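PDB 3RBT: glutathione transferase o1 from Bombyx mori, which probably acts as an omega-class glutathione transferase, a family that joins glutathione to other molecules or uses it to reduce dehydroascorbate. Local coordinates for residues A[30-38]-A[233-244]; A[41-50]-A[99-108]. One frame throughout, in Å; residues are numbered along the deposited sequence.

Contact 1 (A[30-38]-A[233-244])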
loop_
_atom_site.group_PDB
_atom_site.type_symbol
_atom_site.label_atom_id
_atom_site.label_comp_id
_atom_site.label_asym_id
_atom_site.label_seq_id
_atom_site.Cartn_x
_atom_site.Cartn_y
_atom_site.Cartn_z
ATOM N N TYR A 30 4.077 -15.902 -12.517
ATOM C CA TYR A 30 3.006 -16.854 -12.241
ATOM C C TYR A 30 1.687 -16.084 -12.209
ATOM O O TYR A 30 1.488 -15.195 -11.378
ATOM C CB TYR A 30 3.235 -17.575 -10.910
ATOM C CG TYR A 30 4.468 -18.455 -10.863
ATOM C CD1 TYR A 30 5.699 -17.930 -10.486
ATOM C CD2 TYR A 30 4.397 -19.816 -11.167
ATOM C CE1 TYR A 30 6.841 -18.728 -10.433
ATOM C CE2 TYR A 30 5.538 -20.625 -11.123
ATOM C CZ TYR A 30 6.755 -20.066 -10.742
ATOM O OH TYR A 30 7.901 -20.826 -10.676
ATOM N N HIS A 31 0.790 -16.447 -13.119
ATOM C CA HIS A 31 -0.364 -15.624 -13.456
ATOM C C HIS A 31 -1.557 -16.509 -13.765
ATOM O O HIS A 31 -1.421 -17.516 -14.464
ATOM C CB HIS A 31 0.001 -14.755 -14.671
ATOM C CG HIS A 31 -1.160 -14.086 -15.340
ATOM N ND1 HIS A 31 -1.917 -13.108 -14.728
ATOM C CD2 HIS A 31 -1.660 -14.219 -16.593
ATOM C CE1 HIS A 31 -2.848 -12.686 -15.567
ATOM N NE2 HIS A 31 -2.714 -13.346 -16.706
ATOM N N VAL A 32 -2.717 -16.167 -13.212
ATOM C CA VAL A 32 -3.955 -16.832 -13.613
ATOM C C VAL A 32 -4.566 -16.068 -14.789
ATOM O O VAL A 32 -4.810 -14.868 -14.696
ATOM C CB VAL A 32 -4.985 -16.904 -12.471
ATOM C CG1 VAL A 32 -6.295 -17.500 -12.985
ATOM C CG2 VAL A 32 -4.449 -17.724 -11.316
ATOM N N ASP A 33 -4.829 -16.775 -15.882
ATOM C CA ASP A 33 -5.394 -16.178 -17.086
ATOM C C ASP A 33 -6.584 -15.280 -16.744
ATOM O O ASP A 33 -7.441 -15.667 -15.966
ATOM C CB ASP A 33 -5.817 -17.281 -18.067
ATOM C CG ASP A 33 -5.197 -17.109 -19.439
ATOM O OD1 ASP A 33 -4.567 -16.056 -19.694
ATOM O OD2 ASP A 33 -5.326 -18.027 -20.272
ATOM N N MET A 34 -6.612 -14.072 -17.312
ATOM C CA MET A 34 -7.692 -13.096 -17.075
ATOM C C MET A 34 -7.648 -12.386 -15.709
ATOM O O MET A 34 -8.536 -11.588 -15.405
ATOM C CB MET A 34 -9.079 -13.722 -17.294
ATOM C CG MET A 34 -9.339 -14.255 -18.697
ATOM S SD MET A 34 -9.098 -13.011 -19.989
ATOM C CE MET A 34 -10.254 -13.614 -21.212
ATOM N N ASN A 35 -6.647 -12.681 -14.881
ATOM C CA ASN A 35 -6.513 -11.974 -13.594
ATOM C C ASN A 35 -5.946 -10.574 -13.825
ATOM O O ASN A 35 -4.855 -10.437 -14.380
ATOM C CB ASN A 35 -5.642 -12.744 -12.596
ATOM C CG ASN A 35 -5.468 -12.003 -11.274
ATOM O OD1 ASN A 35 -4.456 -11.325 -11.059
ATOM N ND2 ASN A 35 -6.455 -12.124 -10.386
ATOM N N PRO A 36 -6.694 -9.541 -13.415
ATOM C CA PRO A 36 -6.317 -8.135 -13.632
ATOM C C PRO A 36 -5.053 -7.683 -12.874
ATOM O O PRO A 36 -4.360 -6.788 -13.345
ATOM C CB PRO A 36 -7.544 -7.362 -13.130
ATOM C CG PRO A 36 -8.178 -8.279 -12.095
ATOM C CD PRO A 36 -7.968 -9.664 -12.675
ATOM N N TYR A 37 -4.766 -8.281 -11.716
ATOM C CA TYR A 37 -3.530 -7.983 -10.972
ATOM C C TYR A 37 -2.295 -8.476 -11.725
ATOM O O TYR A 37 -1.248 -7.805 -11.734
ATOM C CB TYR A 37 -3.582 -8.566 -9.561
ATOM C CG TYR A 37 -4.620 -7.896 -8.670
ATOM C CD1 TYR A 37 -4.363 -6.656 -8.073
ATOM C CD2 TYR A 37 -5.870 -8.491 -8.458
ATOM C CE1 TYR A 37 -5.327 -6.027 -7.259
ATOM C CE2 TYR A 37 -6.834 -7.879 -7.641
ATOM C CZ TYR A 37 -6.555 -6.651 -7.051
ATOM O OH TYR A 37 -7.507 -6.057 -6.266
ATOM N N GLY A 38 -2.429 -9.631 -12.385
ATOM C CA GLY A 38 -1.405 -10.115 -13.305
ATOM C C GLY A 38 -1.316 -9.269 -14.566
ATOM O O GLY A 38 -0.227 -9.016 -15.063
ATOM N N TYR A 233 -16.047 -14.586 -20.796
ATOM C CA TYR A 233 -15.246 -15.079 -19.676
ATOM C C TYR A 233 -15.914 -14.877 -18.316
ATOM O O TYR A 233 -16.038 -15.824 -17.536
ATOM C CB TYR A 233 -13.844 -14.455 -19.621
ATOM C CG TYR A 233 -13.134 -14.883 -18.349
ATOM C CD1 TYR A 233 -13.111 -14.057 -17.220
ATOM C CD2 TYR A 233 -12.546 -16.144 -18.253
ATOM C CE1 TYR A 233 -12.491 -14.468 -16.035
ATOM C CE2 TYR A 233 -11.920 -16.561 -17.078
ATOM C CZ TYR A 233 -11.902 -15.720 -15.977
ATOM O OH TYR A 233 -11.290 -16.138 -14.826
ATOM N N TYR A 234 -16.310 -13.642 -18.020
ATOM C CA TYR A 234 -16.849 -13.337 -16.699
ATOM C C TYR A 234 -18.223 -13.954 -16.419
ATOM O O TYR A 234 -18.505 -14.313 -15.276
ATOM C CB TYR A 234 -16.789 -11.830 -16.390
ATOM C CG TYR A 234 -15.384 -11.400 -15.987
ATOM C CD1 TYR A 234 -14.606 -10.600 -16.818
ATOM C CD2 TYR A 234 -14.830 -11.826 -14.779
ATOM C CE1 TYR A 234 -13.307 -10.224 -16.448
ATOM C CE2 TYR A 234 -13.540 -11.465 -14.399
ATOM C CZ TYR A 234 -12.783 -10.669 -15.235
ATOM O OH TYR A 234 -11.516 -10.324 -14.849
ATOM N N LYS A 235 -19.064 -14.106 -17.442
ATOM C CA LYS A 235 -20.367 -14.746 -17.227
ATOM C C LYS A 235 -20.196 -16.185 -16.720
ATOM O O LYS A 235 -20.878 -16.598 -15.789
ATOM C CB LYS A 235 -21.275 -14.670 -18.465
ATOM C CG LYS A 235 -20.818 -15.462 -19.683
ATOM C CD LYS A 235 -22.009 -16.016 -20.477
ATOM C CE LYS A 235 -22.667 -14.982 -21.389
ATOM N NZ LYS A 235 -23.824 -15.595 -22.124
ATOM N N ASN A 236 -19.243 -16.917 -17.297
ATOM C CA ASN A 236 -18.970 -18.300 -16.909
ATOM C C ASN A 236 -18.116 -18.472 -15.653
ATOM O O ASN A 236 -18.409 -19.325 -14.817
ATOM C CB ASN A 236 -18.348 -19.073 -18.076
ATOM C CG ASN A 236 -19.369 -19.446 -19.132
ATOM O OD1 ASN A 236 -20.464 -19.937 -18.815
ATOM N ND2 ASN A 236 -19.021 -19.224 -20.397
ATOM N N ALA A 237 -17.059 -17.675 -15.526
ATOM C CA ALA A 237 -16.117 -17.834 -14.416
ATOM C C ALA A 237 -16.460 -16.961 -13.221
ATOM O O ALA A 237 -16.027 -17.245 -12.099
ATOM C CB ALA A 237 -14.690 -17.559 -14.872
ATOM N N ARG A 238 -17.242 -15.909 -13.472
ATOM C CA ARG A 238 -17.548 -14.881 -12.471
ATOM C C ARG A 238 -16.237 -14.271 -11.940
ATOM O O ARG A 238 -15.314 -14.044 -12.730
ATOM C CB ARG A 238 -18.474 -15.440 -11.377
ATOM C CG ARG A 238 -19.794 -16.005 -11.934
ATOM C CD ARG A 238 -20.497 -16.899 -10.919
ATOM N NE ARG A 238 -20.699 -16.180 -9.668
ATOM C CZ ARG A 238 -20.630 -16.719 -8.457
ATOM N NH1 ARG A 238 -20.375 -18.011 -8.299
ATOM N NH2 ARG A 238 -20.833 -15.950 -7.399
ATOM N N ALA A 239 -16.135 -14.026 -10.633
ATOM C CA ALA A 239 -14.937 -13.380 -10.070
ATOM C C ALA A 239 -14.021 -14.326 -9.277
ATOM O O ALA A 239 -13.145 -13.877 -8.531
ATOM C CB ALA A 239 -15.338 -12.184 -9.212
ATOM N N HIS A 240 -14.212 -15.633 -9.455
ATOM C CA HIS A 240 -13.519 -16.641 -8.637
ATOM C C HIS A 240 -11.997 -16.528 -8.664
ATOM O O HIS A 240 -11.313 -16.811 -7.668
ATOM C CB HIS A 240 -13.979 -18.048 -9.026
ATOM C CG HIS A 240 -15.379 -18.359 -8.585
ATOM N ND1 HIS A 240 -16.358 -18.790 -9.454
ATOM C CD2 HIS A 240 -15.966 -18.281 -7.366
ATOM C CE1 HIS A 240 -17.483 -18.977 -8.791
ATOM N NE2 HIS A 240 -17.274 -18.672 -7.520
ATOM N N SER A 241 -11.483 -16.075 -9.800
ATOM C CA SER A 241 -10.055 -15.970 -10.024
ATOM C C SER A 241 -9.605 -14.522 -10.343
ATOM O O SER A 241 -8.524 -14.295 -10.885
ATOM C CB SER A 241 -9.669 -16.993 -11.105
ATOM O OG SER A 241 -9.012 -16.397 -12.200
ATOM N N MET A 242 -10.433 -13.556 -9.944
ATOM C CA MET A 242 -10.234 -12.127 -10.222
ATOM C C MET A 242 -9.490 -11.340 -9.109
ATOM O O MET A 242 -8.963 -10.256 -9.363
ATOM C CB MET A 242 -11.609 -11.489 -10.488
ATOM C CG MET A 242 -11.604 -10.076 -11.068
ATOM S SD MET A 242 -13.285 -9.462 -11.361
ATOM C CE MET A 242 -12.942 -7.712 -11.556
ATOM N N GLY A 243 -9.462 -11.877 -7.888
ATOM C CA GLY A 243 -8.850 -11.185 -6.741
ATOM C C GLY A 243 -7.327 -11.191 -6.694
ATOM O O GLY A 243 -6.665 -11.654 -7.626
ATOM N N TYR A 244 -6.768 -10.668 -5.605
ATOM C CA TYR A 244 -5.313 -10.681 -5.405
ATOM C C TYR A 244 -4.847 -11.958 -4.675
ATOM O O TYR A 244 -3.670 -12.125 -4.363
ATOM C CB TYR A 244 -4.832 -9.398 -4.709
ATOM C CG TYR A 244 -5.504 -9.102 -3.380
ATOM C CD1 TYR A 244 -5.017 -9.651 -2.193
ATOM C CD2 TYR A 244 -6.619 -8.265 -3.312
ATOM C CE1 TYR A 244 -5.626 -9.380 -0.969
ATOM C CE2 TYR A 244 -7.245 -7.991 -2.090
ATOM C CZ TYR A 244 -6.742 -8.553 -0.925
ATOM O OH TYR A 244 -7.345 -8.284 0.282
HETATM O O HOH W 1 -10.545 -12.567 -13.523
#

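Contact 2 (A[41-50]-A[99-108])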
loop_
_atom_site.group_PDB
_atom_site.type_symbol
_atom_site.label_atom_id
_atom_site.label_comp_id
_atom_site.label_asym_id
_atom_site.label_seq_id
_atom_site.Cartn_x
_atom_site.Cartn_y
_atom_site.Cartn_z
ATOM N N VAL A 41 0.895 -6.356 -13.950
ATOM C CA VAL A 41 2.305 -6.687 -13.988
ATOM C C VAL A 41 2.764 -6.966 -15.426
ATOM O O VAL A 41 3.871 -6.587 -15.801
ATOM C CB VAL A 41 2.648 -7.867 -13.041
ATOM C CG1 VAL A 41 4.144 -8.177 -13.093
ATOM C CG2 VAL A 41 2.226 -7.531 -11.599
ATOM N N LEU A 42 1.920 -7.614 -16.230
ATOM C CA LEU A 42 2.242 -7.814 -17.653
ATOM C C LEU A 42 2.451 -6.485 -18.394
ATOM O O LEU A 42 3.365 -6.363 -19.200
ATOM C CB LEU A 42 1.179 -8.668 -18.369
ATOM C CG LEU A 42 1.131 -10.160 -18.004
ATOM C CD1 LEU A 42 -0.146 -10.818 -18.543
ATOM C CD2 LEU A 42 2.379 -10.894 -18.511
ATOM N N LEU A 43 1.596 -5.506 -18.118
ATOM C CA LEU A 43 1.717 -4.173 -18.728
ATOM C C LEU A 43 3.050 -3.484 -18.404
ATOM O O LEU A 43 3.717 -2.956 -19.298
ATOM C CB LEU A 43 0.551 -3.276 -18.296
ATOM C CG LEU A 43 -0.836 -3.686 -18.796
ATOM C CD1 LEU A 43 -1.931 -2.788 -18.175
ATOM C CD2 LEU A 43 -0.927 -3.742 -20.330
ATOM N N VAL A 44 3.420 -3.506 -17.122
ATOM C CA VAL A 44 4.660 -2.887 -16.640
ATOM C C VAL A 44 5.899 -3.560 -17.227
ATOM O O VAL A 44 6.786 -2.882 -17.758
ATOM C CB VAL A 44 4.694 -2.842 -15.085
ATOM C CG1 VAL A 44 6.062 -2.366 -14.564
ATOM C CG2 VAL A 44 3.585 -1.925 -14.583
ATOM N N LEU A 45 5.950 -4.888 -17.157
ATOM C CA LEU A 45 7.048 -5.655 -17.765
ATOM C C LEU A 45 7.264 -5.287 -19.226
ATOM O O LEU A 45 8.402 -5.114 -19.686
ATOM C CB LEU A 45 6.765 -7.153 -17.674
ATOM C CG LEU A 45 6.942 -7.838 -16.317
ATOM C CD1 LEU A 45 6.109 -9.103 -16.294
ATOM C CD2 LEU A 45 8.422 -8.149 -16.050
ATOM N N GLU A 46 6.159 -5.180 -19.955
ATOM C CA GLU A 46 6.193 -4.857 -21.374
ATOM C C GLU A 46 6.649 -3.401 -21.558
ATOM O O GLU A 46 7.550 -3.128 -22.347
ATOM C CB GLU A 46 4.810 -5.109 -21.994
ATOM C CG GLU A 46 4.809 -5.388 -23.498
ATOM C CD GLU A 46 5.300 -6.784 -23.864
ATOM O OE1 GLU A 46 4.744 -7.789 -23.380
ATOM O OE2 GLU A 46 6.247 -6.876 -24.658
ATOM N N ALA A 47 6.064 -2.483 -20.785
ATOM C CA ALA A 47 6.461 -1.065 -20.819
ATOM C C ALA A 47 7.954 -0.877 -20.558
ATOM O O ALA A 47 8.599 -0.043 -21.188
ATOM C CB ALA A 47 5.649 -0.254 -19.825
ATOM N N LYS A 48 8.496 -1.669 -19.633
ATOM C CA LYS A 48 9.912 -1.563 -19.281
ATOM C C LYS A 48 10.791 -2.445 -20.160
ATOM O O LYS A 48 12.016 -2.431 -20.037
ATOM C CB LYS A 48 10.124 -1.837 -17.792
ATOM C CG LYS A 48 9.311 -0.875 -16.888
ATOM C CD LYS A 48 9.884 -0.773 -15.500
ATOM C CE LYS A 48 11.359 -0.340 -15.528
ATOM N NZ LYS A 48 11.530 1.137 -15.502
ATOM N N ARG A 49 10.156 -3.192 -21.061
ATOM C CA ARG A 49 10.860 -4.017 -22.041
ATOM C C ARG A 49 11.817 -4.991 -21.347
ATOM O O ARG A 49 12.999 -5.090 -21.681
ATOM C CB ARG A 49 11.556 -3.123 -23.077
ATOM C CG ARG A 49 10.556 -2.231 -23.824
ATOM C CD ARG A 49 11.210 -1.398 -24.888
ATOM N NE ARG A 49 10.258 -1.036 -25.938
ATOM C CZ ARG A 49 10.604 -0.652 -27.162
ATOM N NH1 ARG A 49 11.887 -0.576 -27.503
ATOM N NH2 ARG A 49 9.665 -0.348 -28.051
ATOM N N ILE A 50 11.275 -5.689 -20.352
ATOM C CA ILE A 50 11.997 -6.715 -19.601
ATOM C C ILE A 50 11.536 -8.073 -20.117
ATOM O O ILE A 50 10.342 -8.307 -20.327
ATOM C CB ILE A 50 11.709 -6.605 -18.078
ATOM C CG1 ILE A 50 12.036 -5.194 -17.559
ATOM C CG2 ILE A 50 12.484 -7.672 -17.294
ATOM C CD1 ILE A 50 11.323 -4.850 -16.239
ATOM N N LEU A 99 10.085 -3.386 -10.133
ATOM C CA LEU A 99 10.499 -3.340 -11.536
ATOM C C LEU A 99 10.904 -1.940 -11.972
ATOM O O LEU A 99 11.883 -1.783 -12.697
ATOM C CB LEU A 99 9.390 -3.873 -12.451
ATOM C CG LEU A 99 9.029 -5.355 -12.240
ATOM C CD1 LEU A 99 7.799 -5.729 -13.057
ATOM C CD2 LEU A 99 10.229 -6.250 -12.597
ATOM N N ASP A 100 10.164 -0.927 -11.520
ATOM C CA ASP A 100 10.472 0.450 -11.906
ATOM C C ASP A 100 11.765 0.993 -11.289
ATOM O O ASP A 100 12.431 1.846 -11.897
ATOM C CB ASP A 100 9.308 1.407 -11.631
ATOM C CG ASP A 100 9.342 2.622 -12.535
ATOM O OD1 ASP A 100 9.650 2.464 -13.727
ATOM O OD2 ASP A 100 9.047 3.732 -12.072
ATOM N N GLU A 101 12.104 0.498 -10.104
ATOM C CA GLU A 101 13.358 0.823 -9.401
ATOM C C GLU A 101 14.557 0.006 -9.895
ATOM O O GLU A 101 15.647 0.537 -10.092
ATOM C CB GLU A 101 13.196 0.553 -7.900
ATOM C CG GLU A 101 12.320 1.525 -7.164
ATOM C CD GLU A 101 12.095 1.163 -5.703
ATOM O OE1 GLU A 101 11.300 1.863 -5.056
ATOM O OE2 GLU A 101 12.683 0.190 -5.188
ATOM N N LYS A 102 14.362 -1.297 -10.060
ATOM C CA LYS A 102 15.448 -2.204 -10.457
ATOM C C LYS A 102 15.984 -1.870 -11.855
ATOM O O LYS A 102 17.198 -1.848 -12.087
ATOM C CB LYS A 102 14.968 -3.658 -10.408
ATOM C CG LYS A 102 16.037 -4.720 -10.739
ATOM C CD LYS A 102 17.182 -4.738 -9.731
ATOM C CE LYS A 102 18.152 -5.872 -10.047
ATOM N NZ LYS A 102 19.277 -5.937 -9.078
ATOM N N TYR A 103 15.060 -1.610 -12.772
ATOM C CA TYR A 103 15.392 -1.356 -14.167
ATOM C C TYR A 103 15.199 0.133 -14.448
ATOM O O TYR A 103 14.082 0.636 -14.445
ATOM C CB TYR A 103 14.530 -2.239 -15.076
ATOM C CG TYR A 103 14.643 -3.718 -14.746
ATOM C CD1 TYR A 103 13.730 -4.332 -13.886
ATOM C CD2 TYR A 103 15.684 -4.497 -15.272
ATOM C CE1 TYR A 103 13.837 -5.687 -13.570
ATOM C CE2 TYR A 103 15.805 -5.854 -14.961
ATOM C CZ TYR A 103 14.872 -6.439 -14.110
ATOM O OH TYR A 103 14.974 -7.769 -13.797
ATOM N N THR A 104 16.313 0.822 -14.660
ATOM C CA THR A 104 16.352 2.283 -14.755
ATOM C C THR A 104 15.872 2.847 -16.103
ATOM O O THR A 104 15.413 3.983 -16.163
ATOM C CB THR A 104 17.766 2.811 -14.438
ATOM O OG1 THR A 104 18.723 2.066 -15.192
ATOM C CG2 THR A 104 18.085 2.647 -12.939
ATOM N N ARG A 105 15.985 2.066 -17.172
ATOM C CA ARG A 105 15.426 2.452 -18.474
ATOM C C ARG A 105 13.896 2.455 -18.437
ATOM O O ARG A 105 13.291 1.668 -17.713
ATOM C CB ARG A 105 15.912 1.505 -19.578
ATOM C CG ARG A 105 17.240 1.920 -20.228
ATOM C CD ARG A 105 17.559 1.048 -21.444
ATOM N NE ARG A 105 18.656 0.112 -21.184
ATOM C CZ ARG A 105 18.792 -1.086 -21.756
ATOM N NH1 ARG A 105 19.839 -1.848 -21.457
ATOM N NH2 ARG A 105 17.884 -1.530 -22.622
ATOM N N HIS A 106 13.288 3.340 -19.229
ATOM C CA HIS A 106 11.828 3.419 -19.391
ATOM C C HIS A 106 11.080 3.564 -18.057
ATOM O O HIS A 106 10.158 2.797 -17.764
ATOM C CB HIS A 106 11.307 2.206 -20.166
ATOM C CG HIS A 106 12.198 1.787 -21.294
ATOM N ND1 HIS A 106 12.411 2.577 -22.403
ATOM C CD2 HIS A 106 12.941 0.670 -21.477
ATOM C CE1 HIS A 106 13.241 1.961 -23.226
ATOM N NE2 HIS A 106 13.572 0.800 -22.690
ATOM N N THR A 107 11.486 4.556 -17.270
ATOM C CA THR A 107 10.908 4.800 -15.946
ATOM C C THR A 107 9.431 5.208 -16.058
ATOM O O THR A 107 9.033 5.904 -17.002
ATOM C CB THR A 107 11.754 5.836 -15.142
ATOM O OG1 THR A 107 11.077 6.177 -13.924
ATOM C CG2 THR A 107 11.958 7.092 -15.934
ATOM N N LEU A 108 8.626 4.740 -15.111
ATOM C CA LEU A 108 7.178 4.883 -15.195
ATOM C C LEU A 108 6.632 5.856 -14.166
ATOM O O LEU A 108 5.718 6.620 -14.476
ATOM C CB LEU A 108 6.465 3.520 -15.096
ATOM C CG LEU A 108 6.656 2.598 -16.314
ATOM C CD1 LEU A 108 6.204 1.182 -16.002
ATOM C CD2 LEU A 108 5.949 3.143 -17.570
#

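Contact 1 (A[30-38]-A[233-244])
Asn-35 and Met-242 bring their CA atoms to 5.0 Å, where the tail that follows helix 227-237 runs past the start of helix 36-47. Asn-35 is the N-cap of helix 36-47. Its CG stands anti to the backbone N (chi1 179°), which puts the amide between its own helix and the tail. Asn-35 OD1 accepts the capping bond from Gly-38 N at 3.0 Å. Asn-35 ND2 donates to Ser-241 O at 3.0 Å. Asn-35 ND2 also donates to Gly-243 O, at 2.8 Å. The two acceptors take the two N-H groups, and both lie near the amide plane, which fixes the rotation of the amide. Omega-class relatives carry their catalytic cysteine just before the proline that matches Pro-36; here the place is held by Asn-35, and the tail lies directly on it.

Pro-36 crosses Met-242 at about a right angle, with CD of the proline 4.0 Å from CG of the methionine. Tyr-244 CB sits over the centre of the Tyr-37 ring, 3.9 Å from the centroid. The Tyr-244 ring then turns its edge to that face, an offset edge-to-face pair with planes at 87°. At the other end Met-34 and Tyr-233 slide past each other in opposite directions. Met-34 CG is over the centre of the Tyr-233 ring, 3.7 Å from the centroid, and SD lies farther above the same face, a Met-aromatic contact. Ala-237 CB packs on the opposite face. A water joins Met-34 O to Tyr-234 OH, and Arg-185 bonds to both.

Helix 113-138 takes the Met-242 side chain, and helix 174-186 packs on Pro-36. Residues 30-31 belong to strand 27-31. The contact ties the thioredoxin-like domain to the end of the helical domain.

Contact 2 (A[41-50]-A[99-108])
Leu-99 meets Leu-45 and Ile-50 with separate branches: its CD1 is 3.9 Å from Leu-45 CD2, while its CD2 faces Ile-50 CD1. Val-44 CG1 adds Leu-108 CD1 at 3.8 Å. Helices 36-47 and 92-102 of the thioredoxin-like domain pack by their C-terminal ends; a Schellman motif at Arg-49 precedes Ile-50. Ile-50 lies over one face of the Tyr-103 ring.

Lys-48 makes the tightest part. Its chain bends at chi3 and chi4 (56° and 89°), which tucks NZ into the loop after helix 92-102. Lys-48 NZ donates to Tyr-103 O at 2.8 Å. It bonds to Arg-105 O as well, and weakly to His-106 O. Lys-48 NZ also forms a salt bridge to Asp-100 OD1 at 2.9 Å, met on the anti side. Leu-108 N uses the syn side of the same oxygen. A methionine in place of Lys-48 would probably leave the Asp-100 charge without its mate and the loop carbonyls without their shared donor.

The solvent side is looser. Arg-49 CD only approaches His-106 NE2, at 3.9 Å, and both residues are exposed.

Leu-27 of strand 27-31 touches Ile-50 and Tyr-103, and Leu-29 touches Val-41. Helix 174-186 packs on Ala-47 and Leu-108.

How the contacts relate
Both contacts use helix 36-47, contact 1 at its start and contact 2 at its end. Their centres are about 23 Å apart, on opposite sides of the chain's centre, and both are partly buried. They touch where His-31 packs on Leu-42. Contact 1 spans domains: residues far apart in sequence meet through amide-to-carbonyl bonds and tyrosine faces, without a salt bridge between the segments. Contact 2 stays within the thioredoxin-like domain, where helices 36-47 and 92-102 pack together beside the sheet and share an aliphatic core beside a lysine-aspartate pair. It also has more exposed residues, and Glu-101 in 99-108 reaches Lys-116 of the second subunit. No other chain touches the segments of contact 1.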